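Long-range contacts in Rab GDP dissociation inhibitor alpha (Naegleria fowleri, PDB 6C87), which probably extracts prenylated, GDP-bound Rab GTPases from membranes, keeps them soluble and slows the release of their nucleotide: residues A[21-26]-A[426-431]; A[293-298]-A[412-417]; A[301-306]-A[399-404]; A[305-310]-A[392-397]. One frame throughout, in Å; residues are numbered along the deposited sequence.

Interaction 1 (A[21-26]-A[426-431]); sequences GLTECV and VDIVDI
The flat group in this contact is the carboxylate of D427, whose OD2 comes within 4.2 Å of T23 CG2; the same oxygen is hydrogen-bonded to K413 N, so its main polar partner lies outside the helix pair. Everything else is helix-on-helix packing in a Rossmann-like domain, as its five-stranded parallel sheet of order 3-2-1-4-5 indicates. G21 is the N-cap of helix 22-33, which follows the first strand, 15-18; the other partner is the late helix 422-436. Their short axes pass 9.9 Å apart and cross at -41°, with T23 and I428 closest in backbone register. T23 carries the contact at the first turn of helix 22-33: its CG2, anti to the backbone N, meets I428 CG1 at 3.9 Å, the two side chains sliding past each other in opposite directions. That methyl also meets I431 CD1, the two side chains crossing at about a right angle. One turn on, V26 and I428 cross at about a right angle, with V26 CG1 3.8 Å from I428 CG2. All the touching residues are buried, and T23 N is hydrogen-bonded to Y415 OH. The end of I428 is spread over V26, where its CD1 lies 3.7 Å from both CB and CG1.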
loop_
_atom_site.group_PDB
_atom_site.type_symbol
_atom_site.label_atom_id
_atom_site.label_comp_id
_atom_site.label_asym_id
_atom_site.label_seq_id
_atom_site.Cartn_x
_atom_site.Cartn_y
_atom_site.Cartn_z
ATOM N N GLY A 21 -2.601 26.809 -15.369
ATOM C CA GLY A 21 -1.871 26.854 -14.119
ATOM C C GLY A 21 -1.194 25.525 -13.852
ATOM O O GLY A 21 -1.548 24.494 -14.432
ATOM N N LEU A 22 -0.215 25.534 -12.950
ATOM C CA LEU A 22 0.588 24.327 -12.767
ATOM C C LEU A 22 -0.273 23.141 -12.360
ATOM O O LEU A 22 -0.075 22.028 -12.859
ATOM C CB LEU A 22 1.697 24.555 -11.740
ATOM C CG LEU A 22 2.579 23.316 -11.539
ATOM C CD1 LEU A 22 3.192 22.850 -12.851
ATOM C CD2 LEU A 22 3.665 23.558 -10.507
ATOM N N THR A 23 -1.242 23.362 -11.468
ATOM C CA THR A 23 -2.083 22.267 -11.000
ATOM C C THR A 23 -2.766 21.552 -12.158
ATOM O O THR A 23 -2.768 20.315 -12.227
ATOM C CB THR A 23 -3.120 22.791 -10.010
ATOM O OG1 THR A 23 -2.449 23.268 -8.836
ATOM C CG2 THR A 23 -4.094 21.673 -9.619
ATOM N N GLU A 24 -3.351 22.314 -13.083
ATOM C CA GLU A 24 -4.012 21.696 -14.229
ATOM C C GLU A 24 -3.009 20.991 -15.138
ATOM O O GLU A 24 -3.277 19.888 -15.631
ATOM C CB GLU A 24 -4.805 22.750 -15.005
ATOM C CG GLU A 24 -6.160 23.132 -14.400
ATOM C CD GLU A 24 -6.061 23.880 -13.070
ATOM O OE1 GLU A 24 -5.148 24.720 -12.903
ATOM O OE2 GLU A 24 -6.916 23.630 -12.193
ATOM N N CYS A 25 -1.839 21.599 -15.349
ATOM C CA CYS A 25 -0.827 20.986 -16.203
ATOM C C CYS A 25 -0.374 19.637 -15.651
ATOM O O CYS A 25 -0.152 18.692 -16.415
ATOM C CB CYS A 25 0.363 21.933 -16.364
ATOM S SG CYS A 25 0.034 23.417 -17.370
ATOM N N VAL A 26 -0.215 19.535 -14.327
ATOM C CA VAL A 26 0.238 18.291 -13.712
ATOM C C VAL A 26 -0.859 17.232 -13.759
ATOM O O VAL A 26 -0.592 16.053 -14.021
ATOM C CB VAL A 26 0.705 18.550 -12.271
ATOM C CG1 VAL A 26 1.046 17.231 -11.580
ATOM C CG2 VAL A 26 1.910 19.480 -12.271
ATOM N N VAL A 426 -0.383 18.888 -2.522
ATOM C CA VAL A 426 -1.483 18.240 -1.811
ATOM C C VAL A 426 -2.782 18.385 -2.602
ATOM O O VAL A 426 -3.593 17.451 -2.671
ATOM C CB VAL A 426 -1.602 18.807 -0.378
ATOM C CG1 VAL A 426 -2.901 18.393 0.273
ATOM C CG2 VAL A 426 -0.431 18.335 0.477
ATOM N N ASP A 427 -2.997 19.552 -3.223
ATOM C CA ASP A 427 -4.187 19.736 -4.053
ATOM C C ASP A 427 -4.166 18.827 -5.282
ATOM O O ASP A 427 -5.199 18.255 -5.648
ATOM C CB ASP A 427 -4.320 21.199 -4.478
ATOM C CG ASP A 427 -5.696 21.520 -5.037
ATOM O OD1 ASP A 427 -6.666 20.843 -4.637
ATOM O OD2 ASP A 427 -5.812 22.449 -5.868
ATOM N N ILE A 428 -3.002 18.676 -5.928
ATOM C CA ILE A 428 -2.908 17.806 -7.104
ATOM C C ILE A 428 -3.233 16.366 -6.730
ATOM O O ILE A 428 -4.026 15.694 -7.403
ATOM C CB ILE A 428 -1.511 17.902 -7.739
ATOM C CG1 ILE A 428 -1.322 19.244 -8.449
ATOM C CG2 ILE A 428 -1.290 16.736 -8.680
ATOM C CD1 ILE A 428 0.127 19.541 -8.790
ATOM N N VAL A 429 -2.615 15.871 -5.651
ATOM C CA VAL A 429 -2.851 14.502 -5.202
ATOM C C VAL A 429 -4.318 14.295 -4.874
ATOM O O VAL A 429 -4.915 13.272 -5.235
ATOM C CB VAL A 429 -1.974 14.175 -3.982
ATOM C CG1 VAL A 429 -2.419 12.848 -3.369
ATOM C CG2 VAL A 429 -0.509 14.134 -4.381
ATOM N N ASP A 430 -4.915 15.256 -4.170
ATOM C CA ASP A 430 -6.318 15.132 -3.815
ATOM C C ASP A 430 -7.190 15.101 -5.063
ATOM O O ASP A 430 -8.088 14.260 -5.184
ATOM C CB ASP A 430 -6.721 16.260 -2.871
ATOM C CG ASP A 430 -8.167 16.174 -2.467
ATOM O OD1 ASP A 430 -8.577 15.092 -1.977
ATOM O OD2 ASP A 430 -8.877 17.190 -2.604
ATOM N N ILE A 431 -6.931 16.011 -6.008
ATOM C CA ILE A 431 -7.692 16.039 -7.258
ATOM C C ILE A 431 -7.572 14.707 -7.992
ATOM O O ILE A 431 -8.567 14.150 -8.475
ATOM C CB ILE A 431 -7.225 17.210 -8.142
ATOM C CG1 ILE A 431 -7.646 18.549 -7.527
ATOM C CG2 ILE A 431 -7.762 17.065 -9.562
ATOM C CD1 ILE A 431 -6.838 19.735 -8.049
#

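Interaction 2 (A[293-298]-A[412-417]); sequences GDPSYF and SKSYDA
The direct polar tie is from backbone to backbone: S412 N donates to G293 O over 3.0 Å with an N-H...O angle of 158°, and the nitrogen is tilted 22° from the carbonyl plane. It extends the pairing of the two neighbouring strands, since G293 is also bonded through its backbone to F410.

Van der Waals contacts follow on from this bond. The hydroxyl of S412 is folded back between its own backbone N and carbonyl carbon (chi1 62°), which sets OG 3.3 Å from D294 CA and close to its CB. Its polar partner is E24 OE2, on helix 22-33. P295 lays the CG-CD side of its ring along the S412 carbonyl, with CD 3.2 Å from S412 O. Farther along, P295 CG comes 3.9 Å from S414 OG, a hydroxyl that is hydrogen-bonded to Y398 N of strand 389-400.

Side-chain bonds inside 293-298 fix the shape of its loop. D294 OD2 takes two donors from S296: OG at 2.6 Å on the syn lone pair, and the backbone N at 2.9 Å on the anti side, out of the carboxylate plane. The bond from S296 N makes an Asx turn at the start of the 3-10 segment 295-297. Together these features describe two loops leaving the C-terminal ends of adjacent parallel strands, 290-293 and 409-411, in a Rossmann-like sheet.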
loop_
_atom_site.group_PDB
_atom_site.type_symbol
_atom_site.label_atom_id
_atom_site.label_comp_id
_atom_site.label_asym_id
_atom_site.label_seq_id
_atom_site.Cartn_x
_atom_site.Cartn_y
_atom_site.Cartn_z
ATOM N N GLY A 293 -10.466 21.850 -14.080
ATOM C CA GLY A 293 -10.122 23.245 -14.318
ATOM C C GLY A 293 -9.923 24.043 -13.045
ATOM O O GLY A 293 -10.226 23.591 -11.938
ATOM N N ASP A 294 -9.413 25.269 -13.230
ATOM C CA ASP A 294 -9.209 26.180 -12.115
ATOM C C ASP A 294 -10.493 26.955 -11.842
ATOM O O ASP A 294 -11.375 27.015 -12.700
ATOM C CB ASP A 294 -8.042 27.131 -12.413
ATOM C CG ASP A 294 -8.364 28.157 -13.487
ATOM O OD1 ASP A 294 -7.830 28.022 -14.608
ATOM O OD2 ASP A 294 -9.143 29.101 -13.215
ATOM N N PRO A 295 -10.628 27.566 -10.653
ATOM C CA PRO A 295 -11.918 28.170 -10.272
ATOM C C PRO A 295 -12.530 29.122 -11.296
ATOM O O PRO A 295 -13.763 29.221 -11.352
ATOM C CB PRO A 295 -11.571 28.913 -8.973
ATOM C CG PRO A 295 -10.485 28.118 -8.371
ATOM C CD PRO A 295 -9.666 27.599 -9.533
ATOM N N SER A 296 -11.723 29.812 -12.113
ATOM C CA SER A 296 -12.266 30.837 -13.005
ATOM C C SER A 296 -13.212 30.272 -14.058
ATOM O O SER A 296 -14.006 31.026 -14.627
ATOM C CB SER A 296 -11.137 31.609 -13.694
ATOM O OG SER A 296 -10.488 30.824 -14.674
ATOM N N TYR A 297 -13.143 28.974 -14.340
ATOM C CA TYR A 297 -13.996 28.361 -15.348
ATOM C C TYR A 297 -15.341 27.911 -14.802
ATOM O O TYR A 297 -16.239 27.611 -15.594
ATOM C CB TYR A 297 -13.284 27.161 -15.992
ATOM C CG TYR A 297 -12.158 27.562 -16.921
ATOM C CD1 TYR A 297 -12.407 27.822 -18.258
ATOM C CD2 TYR A 297 -10.852 27.695 -16.458
ATOM C CE1 TYR A 297 -11.401 28.199 -19.113
ATOM C CE2 TYR A 297 -9.832 28.071 -17.308
ATOM C CZ TYR A 297 -10.118 28.323 -18.641
ATOM O OH TYR A 297 -9.123 28.702 -19.510
ATOM N N PHE A 298 -15.501 27.861 -13.482
ATOM C CA PHE A 298 -16.726 27.378 -12.845
ATOM C C PHE A 298 -17.145 28.335 -11.735
ATOM O O PHE A 298 -17.118 27.980 -10.550
ATOM C CB PHE A 298 -16.534 25.958 -12.307
ATOM C CG PHE A 298 -15.779 25.062 -13.238
ATOM C CD1 PHE A 298 -16.433 24.434 -14.300
ATOM C CD2 PHE A 298 -14.416 24.856 -13.069
ATOM C CE1 PHE A 298 -15.745 23.612 -15.179
ATOM C CE2 PHE A 298 -13.716 24.032 -13.938
ATOM C CZ PHE A 298 -14.382 23.406 -14.997
ATOM N N SER A 412 -9.585 22.926 -9.080
ATOM C CA SER A 412 -8.424 23.169 -8.241
ATOM C C SER A 412 -8.675 24.344 -7.301
ATOM O O SER A 412 -9.574 25.163 -7.508
ATOM C CB SER A 412 -7.188 23.464 -9.093
ATOM O OG SER A 412 -7.367 24.644 -9.873
ATOM N N LYS A 413 -7.854 24.416 -6.257
ATOM C CA LYS A 413 -7.844 25.567 -5.373
ATOM C C LYS A 413 -6.951 26.659 -5.940
ATOM O O LYS A 413 -6.007 26.390 -6.689
ATOM C CB LYS A 413 -7.362 25.172 -3.978
ATOM C CG LYS A 413 -8.302 24.222 -3.261
ATOM C CD LYS A 413 -7.763 23.828 -1.900
ATOM C CE LYS A 413 -8.720 22.879 -1.209
ATOM N NZ LYS A 413 -8.178 22.412 0.090
ATOM N N SER A 414 -7.279 27.906 -5.605
ATOM C CA SER A 414 -6.374 29.001 -5.910
ATOM C C SER A 414 -5.067 28.820 -5.146
ATOM O O SER A 414 -5.027 28.225 -4.065
ATOM C CB SER A 414 -7.012 30.336 -5.541
ATOM O OG SER A 414 -8.239 30.509 -6.231
ATOM N N TYR A 415 -3.995 29.381 -5.687
ATOM C CA TYR A 415 -2.702 29.224 -5.041
ATOM C C TYR A 415 -2.635 30.121 -3.809
ATOM O O TYR A 415 -2.960 31.311 -3.873
ATOM C CB TYR A 415 -1.578 29.535 -6.027
ATOM C CG TYR A 415 -1.609 28.598 -7.203
ATOM C CD1 TYR A 415 -1.240 27.270 -7.058
ATOM C CD2 TYR A 415 -2.027 29.031 -8.454
ATOM C CE1 TYR A 415 -1.282 26.394 -8.126
ATOM C CE2 TYR A 415 -2.065 28.166 -9.531
ATOM C CZ TYR A 415 -1.696 26.844 -9.365
ATOM O OH TYR A 415 -1.737 25.964 -10.433
ATOM N N ASP A 416 -2.222 29.539 -2.684
ATOM C CA ASP A 416 -2.110 30.293 -1.448
ATOM C C ASP A 416 -0.829 31.119 -1.462
ATOM O O ASP A 416 -0.038 31.080 -2.415
ATOM C CB ASP A 416 -2.204 29.351 -0.242
ATOM C CG ASP A 416 -1.049 28.344 -0.156
ATOM O OD1 ASP A 416 0.042 28.571 -0.723
ATOM O OD2 ASP A 416 -1.252 27.282 0.473
ATOM N N ALA A 417 -0.621 31.873 -0.379
ATOM C CA ALA A 417 0.460 32.850 -0.318
ATOM C C ALA A 417 1.841 32.220 -0.149
ATOM O O ALA A 417 2.842 32.892 -0.420
ATOM C CB ALA A 417 0.210 33.830 0.827
#

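Interaction 3 (A[301-306]-A[399-404]); sequences KVRKTG and APLEDG
K301 O is met twice from the other segment: L401 N donates to it over 2.9 Å, and P400 CA adds a CA-H...O contact at 3.5 Å. This is the end of an antiparallel beta ladder between strands 302-315 and 389-400, in the mixed sheet of the protein. The evidence is the register: V302 and P400 form a non-hydrogen-bonded pair, and R303 and A399 the hydrogen-bonded pair next to it. In the latter, R303 N donates to A399 O at 3.0 Å and A399 N returns a bond to R303 O at 3.1 Å.

The V302 and P400 side chains diverge, and V302 CG1 instead reaches the proline backbone, 3.8 Å from P400 CA. L401 has left the strand, yet its branch folds back over the carbonyl of K301, with CG 3.5 Å from the oxygen. Its CD2 lies 4.0 Å from R303 CB, where the leucine and the arginine stem cross obliquely.

Packing against strand 409-411, where V302 and P400 both touch I411, ties this ladder end to the parallel sheet; K301 NZ forms a salt bridge with D407. R303, T305 and L401 are the exposed residues of the contact. R303 stands with CG between its backbone N and carbonyl carbon (chi1 59°) and then runs extended, so that T305 CG2 lies against one guanidinium face, offset toward the rim; that same methyl meets A399 CB at 3.6 Å.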
loop_
_atom_site.group_PDB
_atom_site.type_symbol
_atom_site.label_atom_id
_atom_site.label_comp_id
_atom_site.label_asym_id
_atom_site.label_seq_id
_atom_site.Cartn_x
_atom_site.Cartn_y
_atom_site.Cartn_z
ATOM N N LYS A 301 -19.563 27.038 -9.111
ATOM C CA LYS A 301 -19.204 25.839 -8.359
ATOM C C LYS A 301 -18.089 26.074 -7.344
ATOM O O LYS A 301 -17.539 25.106 -6.808
ATOM C CB LYS A 301 -18.793 24.716 -9.311
ATOM C CG LYS A 301 -19.844 24.350 -10.332
ATOM C CD LYS A 301 -19.514 23.011 -10.965
ATOM C CE LYS A 301 -20.677 22.500 -11.793
ATOM N NZ LYS A 301 -21.608 21.689 -10.965
ATOM N N VAL A 302 -17.747 27.327 -7.058
ATOM C CA VAL A 302 -16.702 27.641 -6.099
ATOM C C VAL A 302 -17.214 28.716 -5.145
ATOM O O VAL A 302 -18.253 29.336 -5.368
ATOM C CB VAL A 302 -15.395 28.087 -6.785
ATOM C CG1 VAL A 302 -14.798 26.928 -7.576
ATOM C CG2 VAL A 302 -15.648 29.287 -7.679
ATOM N N ARG A 303 -16.472 28.904 -4.055
ATOM C CA ARG A 303 -16.744 29.941 -3.072
ATOM C C ARG A 303 -15.455 30.694 -2.780
ATOM O O ARG A 303 -14.365 30.115 -2.784
ATOM C CB ARG A 303 -17.312 29.351 -1.769
ATOM C CG ARG A 303 -16.371 28.349 -1.116
ATOM C CD ARG A 303 -16.821 27.898 0.267
ATOM N NE ARG A 303 -15.774 27.106 0.918
ATOM C CZ ARG A 303 -14.841 27.601 1.731
ATOM N NH1 ARG A 303 -14.818 28.898 2.016
ATOM N NH2 ARG A 303 -13.929 26.797 2.268
ATOM N N LYS A 304 -15.592 31.987 -2.502
ATOM C CA LYS A 304 -14.437 32.802 -2.155
ATOM C C LYS A 304 -13.866 32.351 -0.822
ATOM O O LYS A 304 -14.608 32.131 0.137
ATOM C CB LYS A 304 -14.821 34.280 -2.065
ATOM C CG LYS A 304 -13.630 35.224 -2.007
ATOM C CD LYS A 304 -13.971 36.652 -2.405
ATOM C CE LYS A 304 -13.150 37.627 -1.545
ATOM N NZ LYS A 304 -13.507 39.068 -1.706
ATOM N N THR A 305 -12.550 32.181 -0.763
ATOM C CA THR A 305 -11.903 31.825 0.487
ATOM C C THR A 305 -11.067 32.953 1.072
ATOM O O THR A 305 -10.622 32.835 2.215
ATOM C CB THR A 305 -11.017 30.590 0.306
ATOM O OG1 THR A 305 -9.990 30.879 -0.648
ATOM C CG2 THR A 305 -11.858 29.408 -0.165
ATOM N N GLY A 306 -10.865 34.039 0.344
ATOM C CA GLY A 306 -10.114 35.166 0.848
ATOM C C GLY A 306 -9.424 35.897 -0.286
ATOM O O GLY A 306 -9.838 35.813 -1.440
ATOM N N ALA A 399 -12.217 28.027 -3.656
ATOM C CA ALA A 399 -12.181 26.595 -3.431
ATOM C C ALA A 399 -13.514 26.015 -3.893
ATOM O O ALA A 399 -14.551 26.666 -3.749
ATOM C CB ALA A 399 -11.944 26.250 -1.955
ATOM N N PRO A 400 -13.499 24.801 -4.443
ATOM C CA PRO A 400 -14.741 24.215 -4.968
ATOM C C PRO A 400 -15.705 23.814 -3.866
ATOM O O PRO A 400 -15.310 23.516 -2.736
ATOM C CB PRO A 400 -14.247 22.991 -5.746
ATOM C CG PRO A 400 -12.934 22.648 -5.107
ATOM C CD PRO A 400 -12.329 23.947 -4.705
ATOM N N LEU A 401 -16.996 23.826 -4.213
ATOM C CA LEU A 401 -18.032 23.422 -3.269
ATOM C C LEU A 401 -18.094 21.905 -3.108
ATOM O O LEU A 401 -18.284 21.403 -1.994
ATOM C CB LEU A 401 -19.389 23.950 -3.731
ATOM C CG LEU A 401 -19.533 25.461 -3.911
ATOM C CD1 LEU A 401 -20.816 25.793 -4.676
ATOM C CD2 LEU A 401 -19.512 26.154 -2.570
ATOM N N GLU A 402 -17.939 21.164 -4.202
ATOM C CA GLU A 402 -17.984 19.711 -4.181
ATOM C C GLU A 402 -16.678 19.159 -4.738
ATOM O O GLU A 402 -15.940 19.850 -5.445
ATOM C CB GLU A 402 -19.191 19.181 -4.980
ATOM N N ASP A 403 -16.404 17.889 -4.426
ATOM C CA ASP A 403 -15.136 17.276 -4.807
ATOM C C ASP A 403 -15.107 16.808 -6.252
ATOM O O ASP A 403 -14.043 16.409 -6.733
ATOM C CB ASP A 403 -14.799 16.102 -3.872
ATOM C CG ASP A 403 -15.826 14.971 -3.929
ATOM O OD1 ASP A 403 -16.879 15.121 -4.587
ATOM O OD2 ASP A 403 -15.567 13.914 -3.314
ATOM N N GLY A 404 -16.236 16.854 -6.950
ATOM C CA GLY A 404 -16.314 16.491 -8.347
ATOM C C GLY A 404 -16.840 15.099 -8.609
ATOM O O GLY A 404 -17.131 14.773 -9.766
#

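Interaction 4 (A[305-310]-A[392-397])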
loop_
_atom_site.group_PDB
_atom_site.type_symbol
_atom_site.label_atom_id
_atom_site.label_comp_id
_atom_site.label_asym_id
_atom_site.label_seq_id
_atom_site.Cartn_x
_atom_site.Cartn_y
_atom_site.Cartn_z
ATOM N N THR A 305 -12.550 32.181 -0.763
ATOM C CA THR A 305 -11.903 31.825 0.487
ATOM C C THR A 305 -11.067 32.953 1.072
ATOM O O THR A 305 -10.622 32.835 2.215
ATOM C CB THR A 305 -11.017 30.590 0.306
ATOM O OG1 THR A 305 -9.990 30.879 -0.648
ATOM C CG2 THR A 305 -11.858 29.408 -0.165
ATOM N N GLY A 306 -10.865 34.039 0.344
ATOM C CA GLY A 306 -10.114 35.166 0.848
ATOM C C GLY A 306 -9.424 35.897 -0.286
ATOM O O GLY A 306 -9.838 35.813 -1.440
ATOM N N LYS A 307 -8.386 36.638 0.090
ATOM C CA LYS A 307 -7.538 37.372 -0.834
ATOM C C LYS A 307 -6.080 37.099 -0.497
ATOM O O LYS A 307 -5.731 36.775 0.641
ATOM C CB LYS A 307 -7.769 38.887 -0.771
ATOM C CG LYS A 307 -9.068 39.391 -1.330
ATOM C CD LYS A 307 -9.153 40.895 -1.109
ATOM C CE LYS A 307 -10.321 41.508 -1.841
ATOM N NZ LYS A 307 -9.971 42.897 -2.246
ATOM N N VAL A 308 -5.222 37.253 -1.500
ATOM C CA VAL A 308 -3.781 37.176 -1.308
ATOM C C VAL A 308 -3.153 38.369 -2.015
ATOM O O VAL A 308 -3.382 38.574 -3.213
ATOM C CB VAL A 308 -3.198 35.853 -1.843
ATOM C CG1 VAL A 308 -1.655 35.906 -1.904
ATOM C CG2 VAL A 308 -3.680 34.688 -1.003
ATOM N N ILE A 309 -2.362 39.148 -1.279
ATOM C CA ILE A 309 -1.584 40.225 -1.877
ATOM C C ILE A 309 -0.202 39.689 -2.202
ATOM O O ILE A 309 0.411 38.975 -1.396
ATOM C CB ILE A 309 -1.490 41.451 -0.951
ATOM C CG1 ILE A 309 -0.575 42.515 -1.576
ATOM C CG2 ILE A 309 -0.959 41.070 0.418
ATOM C CD1 ILE A 309 -0.639 43.878 -0.888
ATOM N N ARG A 310 0.266 39.989 -3.404
ATOM C CA ARG A 310 1.650 39.765 -3.786
ATOM C C ARG A 310 2.203 41.094 -4.267
ATOM O O ARG A 310 1.593 41.747 -5.122
ATOM C CB ARG A 310 1.768 38.678 -4.852
ATOM C CG ARG A 310 1.441 37.297 -4.308
ATOM C CD ARG A 310 1.473 36.261 -5.389
ATOM N NE ARG A 310 1.135 34.949 -4.862
ATOM C CZ ARG A 310 -0.090 34.436 -4.853
ATOM N NH1 ARG A 310 -1.101 35.133 -5.353
ATOM N NH2 ARG A 310 -0.295 33.226 -4.341
ATOM N N VAL A 392 1.784 45.973 -7.239
ATOM C CA VAL A 392 0.829 45.398 -6.294
ATOM C C VAL A 392 -0.116 44.466 -7.042
ATOM O O VAL A 392 -0.849 44.894 -7.940
ATOM C CB VAL A 392 0.044 46.489 -5.551
ATOM C CG1 VAL A 392 -0.983 45.846 -4.641
ATOM C CG2 VAL A 392 0.990 47.341 -4.733
ATOM N N TYR A 393 -0.117 43.196 -6.651
ATOM C CA TYR A 393 -0.873 42.148 -7.334
ATOM C C TYR A 393 -1.764 41.453 -6.303
ATOM O O TYR A 393 -1.302 40.588 -5.551
ATOM C CB TYR A 393 0.080 41.170 -8.014
ATOM C CG TYR A 393 -0.583 40.129 -8.887
ATOM C CD1 TYR A 393 -1.613 40.467 -9.758
ATOM C CD2 TYR A 393 -0.175 38.806 -8.840
ATOM C CE1 TYR A 393 -2.213 39.511 -10.558
ATOM C CE2 TYR A 393 -0.760 37.844 -9.640
ATOM C CZ TYR A 393 -1.783 38.199 -10.493
ATOM O OH TYR A 393 -2.369 37.229 -11.282
ATOM N N ILE A 394 -3.038 41.828 -6.267
ATOM C CA ILE A 394 -4.007 41.282 -5.323
ATOM C C ILE A 394 -4.964 40.359 -6.071
ATOM O O ILE A 394 -5.493 40.721 -7.132
ATOM C CB ILE A 394 -4.764 42.410 -4.607
ATOM C CG1 ILE A 394 -3.760 43.360 -3.954
ATOM C CG2 ILE A 394 -5.721 41.832 -3.576
ATOM C CD1 ILE A 394 -4.370 44.638 -3.440
ATOM N N LEU A 395 -5.194 39.170 -5.511
ATOM C CA LEU A 395 -6.034 38.159 -6.141
ATOM C C LEU A 395 -7.027 37.590 -5.141
ATOM O O LEU A 395 -6.702 37.396 -3.968
ATOM C CB LEU A 395 -5.192 37.012 -6.701
ATOM C CG LEU A 395 -4.286 37.299 -7.894
ATOM C CD1 LEU A 395 -3.445 36.067 -8.203
ATOM C CD2 LEU A 395 -5.114 37.719 -9.107
ATOM N N ASP A 396 -8.226 37.293 -5.627
ATOM C CA ASP A 396 -9.192 36.531 -4.858
ATOM C C ASP A 396 -8.853 35.045 -4.941
ATOM O O ASP A 396 -8.408 34.550 -5.983
ATOM C CB ASP A 396 -10.602 36.784 -5.395
ATOM C CG ASP A 396 -11.072 38.216 -5.171
ATOM O OD1 ASP A 396 -10.919 38.746 -4.051
ATOM O OD2 ASP A 396 -11.598 38.820 -6.124
ATOM N N THR A 397 -9.082 34.332 -3.845
ATOM C CA THR A 397 -8.833 32.901 -3.786
ATOM C C THR A 397 -10.157 32.153 -3.673
ATOM O O THR A 397 -11.136 32.659 -3.107
ATOM C CB THR A 397 -7.909 32.549 -2.611
ATOM O OG1 THR A 397 -8.491 32.984 -1.378
ATOM C CG2 THR A 397 -6.588 33.254 -2.777
HETATM O O HOH W 1 -1.697 37.909 -5.419
#
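T397, the residue most covered here, is hydrogen-bonded to two residues, T305 and G306. Its OG1 is 2.7 Å from T305 OG1 in a hydrogen bond whose donor is not fixed. T397 O accepts from T305 N at 2.8 Å, while T397 N donates to G306 O at 2.9 Å; both donors sit well above the carbonyl planes. Two residues thus stand opposite one, and the pairing confirms it: R303 matches A399, but V308 matches L395, a shift of one that defines a beta bulge. Beyond it T397 and V308 cross at about a right angle, CG2 to CG2 at 3.7 Å, on the face shared with L395, R310 and Y393.

R310 is next. Its backbone exchanges two hydrogen bonds with Y393, and its side chain runs extended to a guanidinium with V308 CG1 over one face, offset toward the rim. NH1 donates to a water over 2.8 Å. That water donates in turn to V308 O and, at 2.7 Å, to Y393 O, so one arginine nitrogen is linked to both strands. L395 CD1 lies 3.8 Å from NH1, and NH2 has weak bonds to the carbonyls of Y415 and D416.

Y393 directs CG anti to its backbone N (chi1 -173°), which lays the ring alongside L395, whose CG stands 3.7 Å above one face, offset toward the rim. Its OH is hydrogen-bonded to E50 O. On the other face of the sheet I309 and I394 meet through their CG1 atoms. The whole is a regular antiparallel ladder with a bulge at one end, within the mixed sheet where strand 302-315 also pairs with 360-367.

In the fold
From the N terminus, residues 21-26 open the longest loop, which closes only at 426-431 (interaction 1). Inside it 293-298 starts a second loop, closed at 412-417 (interaction 2), and inside that lies the strand pair of interactions 3 and 4. These share T305 and G306, and since the strands are antiparallel, 305-310 returns first to 392-397 and 301-306 then to 399-404. The closures are therefore concentric and none crosses another. Interaction 2 is the link between layers: it touches each of the other three, joining the helices of the Rossmann-like part to the mixed sheet, whereas interactions 1 and 4 remain about 11 Å apart at their nearest atoms.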